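Local coordinates for xylanase and alpha-amylase inhibitor protein (PDB 3MU7) that probably inhibits both xylanases and alpha-amylases, using a TIM-barrel scaffold of the glycosyl hydrolase family 18 type, at residues K54-E57 with P58-K61; Y95-N99 with F100-P104; E109-P112 with F113-V117. All blocks are in the same frame, centred on the assembly; numbering follows the deposited sequence.

Overall arrangement
The three interactions follow one another along the chain and gather on one side of a TIM barrel of the glycosyl hydrolase family 18 type. Interaction 1 lies at the beginning of helix 56-65, interaction 2 ends helix 86-101, and interaction 3 lies in the loop leading from that helix to strand 120-125. The centre of interaction 3 is about 9 Å from that of interaction 1 and about 7 Å from that of interaction 2, and it touches both. The other two, about 15 Å apart between centres, do not meet directly. Residues 109-117 therefore bridge two barrel helices, with Arg111 bonded to Lys54 on one side and to Asn99 and Leu102 on the other.

Interaction 1. Residues K54-E57 with P58-K61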
loop_
_atom_site.group_PDB
_atom_site.type_symbol
_atom_site.label_atom_id
_atom_site.label_comp_id
_atom_site.label_asym_id
_atom_site.label_seq_id
_atom_site.Cartn_x
_atom_site.Cartn_y
_atom_site.Cartn_z
ATOM N N LYS A 54 17.353 5.073 8.692
ATOM C CA LYS A 54 17.499 5.033 10.144
ATOM C C LYS A 54 16.705 6.163 10.799
ATOM O O LYS A 54 16.122 5.980 11.867
ATOM C CB LYS A 54 18.976 5.087 10.557
ATOM C CG LYS A 54 19.815 3.893 10.101
ATOM C CD LYS A 54 19.497 2.624 10.889
ATOM C CE LYS A 54 20.540 1.538 10.635
ATOM N NZ LYS A 54 20.330 0.342 11.505
ATOM N N GLY A 55 16.668 7.320 10.137
ATOM C CA GLY A 55 15.923 8.476 10.625
ATOM C C GLY A 55 14.419 8.261 10.684
ATOM O O GLY A 55 13.711 9.000 11.362
ATOM N N LEU A 56 13.924 7.246 9.982
ATOM C CA LEU A 56 12.505 6.920 10.050
ATOM C C LEU A 56 12.099 6.315 11.379
ATOM O O LEU A 56 10.931 6.398 11.741
ATOM C CB LEU A 56 12.085 5.979 8.916
ATOM C CG LEU A 56 12.167 6.507 7.482
ATOM C CD1 LEU A 56 11.492 5.532 6.529
ATOM C CD2 LEU A 56 11.550 7.889 7.358
ATOM N N GLU A 57 13.039 5.700 12.096
ATOM C CA GLU A 57 12.706 5.006 13.333
ATOM C C GLU A 57 11.781 5.812 14.275
ATOM O O GLU A 57 10.685 5.344 14.596
ATOM C CB GLU A 57 13.956 4.512 14.077
ATOM C CG GLU A 57 13.590 3.835 15.393
ATOM C CD GLU A 57 14.761 3.312 16.191
ATOM O OE1 GLU A 57 15.901 3.307 15.696
ATOM O OE2 GLU A 57 14.512 2.875 17.332
ATOM N N PRO A 58 12.207 7.018 14.723
ATOM C CA PRO A 58 11.331 7.733 15.661
ATOM C C PRO A 58 10.038 8.223 15.019
ATOM O O PRO A 58 9.032 8.380 15.707
ATOM C CB PRO A 58 12.190 8.920 16.114
ATOM C CG PRO A 58 13.186 9.104 15.042
ATOM C CD PRO A 58 13.491 7.725 14.540
ATOM N N GLN A 59 10.070 8.453 13.711
ATOM C CA GLN A 59 8.884 8.919 12.999
ATOM C C GLN A 59 7.828 7.821 12.889
ATOM O O GLN A 59 6.631 8.082 13.055
ATOM C CB GLN A 59 9.259 9.441 11.622
ATOM C CG GLN A 59 10.308 10.534 11.630
ATOM C CD GLN A 59 10.357 11.216 10.286
ATOM O OE1 GLN A 59 9.396 11.867 9.886
ATOM N NE2 GLN A 59 11.457 11.028 9.550
ATOM N N ILE A 60 8.279 6.600 12.618
ATOM C CA ILE A 60 7.403 5.434 12.608
ATOM C C ILE A 60 6.748 5.283 13.984
ATOM O O ILE A 60 5.529 5.113 14.097
ATOM C CB ILE A 60 8.193 4.150 12.256
ATOM C CG1 ILE A 60 8.642 4.171 10.793
ATOM C CG2 ILE A 60 7.353 2.913 12.518
ATOM C CD1 ILE A 60 9.832 3.267 10.504
ATOM N N LYS A 61 7.563 5.358 15.035
ATOM C CA LYS A 61 7.053 5.222 16.397
ATOM C C LYS A 61 6.056 6.325 16.728
ATOM O O LYS A 61 5.039 6.078 17.368
ATOM C CB LYS A 61 8.196 5.202 17.414
ATOM C CG LYS A 61 9.068 3.968 17.327
ATOM C CD LYS A 61 10.263 4.105 18.261
ATOM C CE LYS A 61 11.203 2.929 18.150
ATOM N NZ LYS A 61 12.366 3.087 19.075
#
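Glu57 and Lys61, one turn apart on an outer helix of the TIM barrel, lie side by side and point the same way, joined at their ends by a salt bridge of 2.8 Å from NZ of Lys61 to OE2 of Glu57. The ammonium group takes the anti lone pair of OE2, the one turned away from OE1. OE1 has its own partner, a weak hydrogen bond from the backbone N of Asn115, which divides the carboxylate between its helix and the loop 109-117. Glu57 reaches this place with CG anti to the backbone N (chi1 178°) and its chain extended; the long lysine is extended too.

The backbone of the same residues is bonded as a helix: N of Ile60 donates to O of Leu56 over 2.8 Å, and N of Lys61 gives a longer bond of 3.2 Å to O of Glu57. Proline is well tolerated near a helix start, where the amide need not donate within the helix; CD of Pro58 packs 3.4 Å from O of Gly55. N of Glu57 is satisfied by O of Lys54.

Leu56 and Ile60 are buried: CB of Leu56 meets CD1 of Ile60 at 3.9 Å, and both side chains also touch Phe113. Gln59 sends OE1 to N of Glu19 in the first turn of helix 18-23, while Lys54 turns NZ to the carbonyls of Ser110 and Arg111. Charge thus lies along one flank and hydrocarbon along another, and the polar ends tie this helix start to helix 18-23 and to loop 109-117.

Interaction 2. Residues Y95-N99 with F100-P104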
loop_
_atom_site.group_PDB
_atom_site.type_symbol
_atom_site.label_atom_id
_atom_site.label_comp_id
_atom_site.label_asym_id
_atom_site.label_seq_id
_atom_site.Cartn_x
_atom_site.Cartn_y
_atom_site.Cartn_z
ATOM N N TYR A 95 14.105 -11.960 5.562
ATOM C CA TYR A 95 14.657 -10.609 5.640
ATOM C C TYR A 95 13.627 -9.618 6.184
ATOM O O TYR A 95 13.927 -8.836 7.089
ATOM C CB TYR A 95 15.145 -10.179 4.257
ATOM C CG TYR A 95 15.507 -8.717 4.133
ATOM C CD1 TYR A 95 16.751 -8.243 4.567
ATOM C CD2 TYR A 95 14.611 -7.801 3.577
ATOM C CE1 TYR A 95 17.082 -6.890 4.455
ATOM C CE2 TYR A 95 14.944 -6.462 3.459
ATOM C CZ TYR A 95 16.170 -6.018 3.899
ATOM O OH TYR A 95 16.472 -4.685 3.771
ATOM N N LEU A 96 12.414 -9.653 5.631
ATOM C CA LEU A 96 11.355 -8.757 6.077
ATOM C C LEU A 96 10.977 -9.010 7.524
ATOM O O LEU A 96 10.805 -8.076 8.305
ATOM C CB LEU A 96 10.123 -8.894 5.191
ATOM C CG LEU A 96 10.285 -8.419 3.749
ATOM C CD1 LEU A 96 9.056 -8.836 2.943
ATOM C CD2 LEU A 96 10.528 -6.905 3.655
ATOM N N HIS A 97 10.860 -10.277 7.877
ATOM C CA HIS A 97 10.473 -10.650 9.231
ATOM C C HIS A 97 11.478 -10.218 10.277
ATOM O O HIS A 97 11.101 -9.585 11.250
ATOM C CB HIS A 97 10.249 -12.160 9.289
ATOM C CG HIS A 97 9.533 -12.610 10.516
ATOM N ND1 HIS A 97 9.950 -13.699 11.220
ATOM C CD2 HIS A 97 8.405 -12.176 11.108
ATOM C CE1 HIS A 97 9.128 -13.894 12.222
ATOM N NE2 HIS A 97 8.208 -12.966 12.208
ATOM N N LYS A 98 12.724 -10.556 10.038
ATOM C CA LYS A 98 13.776 -10.257 11.006
ATOM C C LYS A 98 14.038 -8.764 11.142
ATOM O O LYS A 98 14.298 -8.272 12.238
ATOM C CB LYS A 98 15.077 -10.964 10.624
ATOM C CG LYS A 98 15.056 -12.467 10.838
ATOM C CD LYS A 98 16.436 -13.059 10.607
ATOM C CE LYS A 98 16.491 -14.529 10.991
ATOM N NZ LYS A 98 17.874 -15.077 10.890
ATOM N N ASN A 99 13.974 -8.038 10.032
ATOM C CA ASN A 99 14.399 -6.640 10.032
ATOM C C ASN A 99 13.315 -5.608 10.283
ATOM O O ASN A 99 13.622 -4.504 10.744
ATOM C CB ASN A 99 15.147 -6.314 8.752
ATOM C CG ASN A 99 16.533 -6.887 8.751
ATOM O OD1 ASN A 99 17.400 -6.416 9.485
ATOM N ND2 ASN A 99 16.757 -7.917 7.941
ATOM N N PHE A 100 12.064 -5.955 9.987
ATOM C CA PHE A 100 10.965 -4.994 10.036
ATOM C C PHE A 100 9.794 -5.438 10.897
ATOM O O PHE A 100 9.061 -4.592 11.391
ATOM C CB PHE A 100 10.446 -4.679 8.623
ATOM C CG PHE A 100 11.474 -4.065 7.712
ATOM C CD1 PHE A 100 11.747 -2.698 7.753
ATOM C CD2 PHE A 100 12.158 -4.854 6.791
ATOM C CE1 PHE A 100 12.701 -2.133 6.898
ATOM C CE2 PHE A 100 13.103 -4.300 5.937
ATOM C CZ PHE A 100 13.374 -2.938 5.989
ATOM N N LEU A 101 9.591 -6.742 11.062
ATOM C CA LEU A 101 8.358 -7.222 11.693
ATOM C C LEU A 101 8.543 -7.765 13.100
ATOM O O LEU A 101 7.569 -8.090 13.781
ATOM C CB LEU A 101 7.670 -8.247 10.788
ATOM C CG LEU A 101 7.305 -7.737 9.386
ATOM C CD1 LEU A 101 6.856 -8.883 8.499
ATOM C CD2 LEU A 101 6.231 -6.648 9.442
ATOM N N LEU A 102 9.800 -7.853 13.518
ATOM C CA LEU A 102 10.163 -8.299 14.855
ATOM C C LEU A 102 11.061 -7.253 15.496
ATOM O O LEU A 102 11.733 -6.508 14.786
ATOM C CB LEU A 102 10.928 -9.621 14.780
ATOM C CG LEU A 102 10.178 -10.878 14.350
ATOM C CD1 LEU A 102 11.181 -12.003 14.166
ATOM C CD2 LEU A 102 9.117 -11.267 15.368
ATOM N N PRO A 103 11.095 -7.206 16.846
ATOM C CA PRO A 103 12.106 -6.402 17.535
ATOM C C PRO A 103 13.506 -6.911 17.187
ATOM O O PRO A 103 13.646 -8.069 16.777
ATOM C CB PRO A 103 11.808 -6.657 19.020
ATOM C CG PRO A 103 10.419 -7.154 19.064
ATOM C CD PRO A 103 10.213 -7.910 17.795
ATOM N N PRO A 104 14.544 -6.067 17.348
ATOM C CA PRO A 104 15.893 -6.534 17.026
ATOM C C PRO A 104 16.297 -7.739 17.860
ATOM O O PRO A 104 15.893 -7.861 19.020
ATOM C CB PRO A 104 16.780 -5.335 17.382
ATOM C CG PRO A 104 15.967 -4.525 18.320
ATOM C CD PRO A 104 14.562 -4.680 17.842
#
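Leu102 sets its CD1 methyl over one face of the His97 ring, 3.6 Å from the centroid and 21° off the normal, a CH-pi contact. A chi1 of -166° swings the imidazole of His97 to the side of its carbonyl carbon, toward Leu102. A flat imidazole suits the place, since it also stacks on Phe143. The other aromatic contact is an offset edge-to-face pair: Phe100 turns its edge toward the face of Tyr95, with planes at 72° and CE2 of each ring 3.8 Å from CE2 of the other.

Apolar packing continues from CD2 of Leu96 to CD2 of Phe100. Leu96 and Phe100 also rest on Leu72, and Leu96 on Leu35, which places this surface against strands 29-37 and 69-76: helix 86-101 covers barrel strands as helices of a TIM barrel do, here with leucine and aromatic side chains turned to the strands.

The hydrogen bonds show the helix coming undone. O of Leu96 receives N of Phe100 at 3.0 Å and, weakly, N of Leu101, a wider pi-type turn. N of Leu101 also donates to O of His97, 3.2 Å away. One residue before Leu96, O of Tyr95 accepts twice, from N of Asn99 and from its side-chain ND2 at 3.1 Å. That side-chain bond lies near the amide plane of Asn99, whose OD1 takes the backbone N of Arg111 in the following loop.

Interaction 3. Residues E109-P112 with F113-V117; sequences ESRP and FGNAV
O of Gly114 is gripped by the side chain of Arg111, with NE 3.0 Å away in a bond of 157° and NH2 adding a weak one at 3.3 Å. The carbonyl oxygen lies close to the guanidinium plane, whereas NE stands above the plane of the carbonyl. Bends at chi2 (-64°) and chi3 (-57°) fold the arginine back over its own turn.

In this loop, which links helix 86-101 to strand 120-125 of the barrel, N of Gly114 donates to O of Arg111 over 2.8 Å, completing a type I beta turn with Pro112 at its second position, where a proline ring fits the fixed phi. A type II' turn follows from Phe113 to Ala116, and Gly114 suits its second position because phi there is positive.

NH1 of Arg111 serves a different side, forming a 3.2 Å salt bridge with OE1 of Glu109 and a hydrogen bond to O of Leu102. Phe113 points elsewhere, its ring packing on Leu56 and Ile60 of helix 56-65 and edge-to-face with Phe100. A leucine in place of Arg111 would probably leave O of Gly114 without its side-chain donors and Glu109 without its charged mate. One buried cation thus serves a turn carbonyl, a carboxylate and the carbonyl of Leu102 just past helix 86-101, and these polar bonds probably help to fix the loop's shape alongside the packing of Phe113.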
loop_
_atom_site.group_PDB
_atom_site.type_symbol
_atom_site.label_atom_id
_atom_site.label_comp_id
_atom_site.label_asym_id
_atom_site.label_seq_id
_atom_site.Cartn_x
_atom_site.Cartn_y
_atom_site.Cartn_z
ATOM N N GLU A 109 21.592 -8.231 12.151
ATOM C CA GLU A 109 20.492 -7.664 11.356
ATOM C C GLU A 109 20.822 -6.257 10.863
ATOM O O GLU A 109 21.396 -5.464 11.612
ATOM C CB GLU A 109 19.192 -7.639 12.163
ATOM C CG GLU A 109 18.679 -9.019 12.554
ATOM C CD GLU A 109 17.561 -8.981 13.586
ATOM O OE1 GLU A 109 17.272 -7.880 14.120
ATOM O OE2 GLU A 109 16.980 -10.053 13.845
ATOM N N SER A 110 20.456 -5.948 9.609
ATOM C CA SER A 110 20.710 -4.616 9.050
ATOM C C SER A 110 19.785 -3.518 9.658
ATOM O O SER A 110 20.186 -2.354 9.726
ATOM C CB SER A 110 20.631 -4.634 7.521
ATOM O OG SER A 110 19.336 -5.006 7.089
ATOM N N ARG A 111 18.569 -3.914 10.122
ATOM C CA ARG A 111 17.623 -2.957 10.701
ATOM C C ARG A 111 17.575 -1.602 9.931
ATOM O O ARG A 111 17.926 -0.556 10.469
ATOM C CB ARG A 111 17.926 -2.664 12.178
ATOM C CG ARG A 111 18.176 -3.881 13.060
ATOM C CD ARG A 111 16.946 -4.781 13.182
ATOM N NE ARG A 111 15.751 -4.090 13.697
ATOM C CZ ARG A 111 14.652 -4.734 14.088
ATOM N NH1 ARG A 111 14.588 -6.053 14.018
ATOM N NH2 ARG A 111 13.614 -4.031 14.549
ATOM N N PRO A 112 17.122 -1.655 8.694
ATOM C CA PRO A 112 17.058 -0.395 7.936
ATOM C C PRO A 112 16.376 0.740 8.639
ATOM O O PRO A 112 16.822 1.882 8.535
ATOM C CB PRO A 112 16.555 -0.852 6.575
ATOM C CG PRO A 112 17.271 -2.161 6.420
ATOM C CD PRO A 112 17.588 -2.706 7.771
ATOM N N PHE A 113 15.277 0.453 9.340
ATOM C CA PHE A 113 14.542 1.486 10.080
ATOM C C PHE A 113 14.822 1.386 11.579
ATOM O O PHE A 113 13.975 1.734 12.412
ATOM C CB PHE A 113 13.038 1.359 9.818
ATOM C CG PHE A 113 12.602 1.515 8.398
ATOM C CD1 PHE A 113 13.425 2.134 7.447
ATOM C CD2 PHE A 113 11.364 1.019 7.998
ATOM C CE1 PHE A 113 12.991 2.259 6.118
ATOM C CE2 PHE A 113 10.937 1.130 6.675
ATOM C CZ PHE A 113 11.749 1.758 5.730
ATOM N N GLY A 114 16.014 0.899 11.925
ATOM C CA GLY A 114 16.374 0.786 13.330
ATOM C C GLY A 114 15.489 -0.176 14.097
ATOM O O GLY A 114 15.060 -1.194 13.582
ATOM N N ASN A 115 15.213 0.166 15.350
ATOM C CA ASN A 115 14.442 -0.701 16.236
ATOM C C ASN A 115 12.924 -0.573 16.122
ATOM O O ASN A 115 12.186 -1.173 16.897
ATOM C CB ASN A 115 14.904 -0.523 17.686
ATOM C CG ASN A 115 16.339 -0.963 17.890
ATOM O OD1 ASN A 115 16.901 -1.690 17.067
ATOM N ND2 ASN A 115 16.941 -0.529 18.987
ATOM N N ALA A 116 12.461 0.205 15.148
ATOM C CA ALA A 116 11.035 0.247 14.835
ATOM C C ALA A 116 10.549 -1.132 14.404
ATOM O O ALA A 116 11.304 -1.911 13.799
ATOM C CB ALA A 116 10.769 1.254 13.745
ATOM N N VAL A 117 9.304 -1.433 14.748
ATOM C CA VAL A 117 8.648 -2.661 14.325
ATOM C C VAL A 117 7.406 -2.238 13.563
ATOM O O VAL A 117 6.512 -1.596 14.113
ATOM C CB VAL A 117 8.275 -3.567 15.520
ATOM C CG1 VAL A 117 7.528 -4.804 15.037
ATOM C CG2 VAL A 117 9.527 -3.971 16.300
#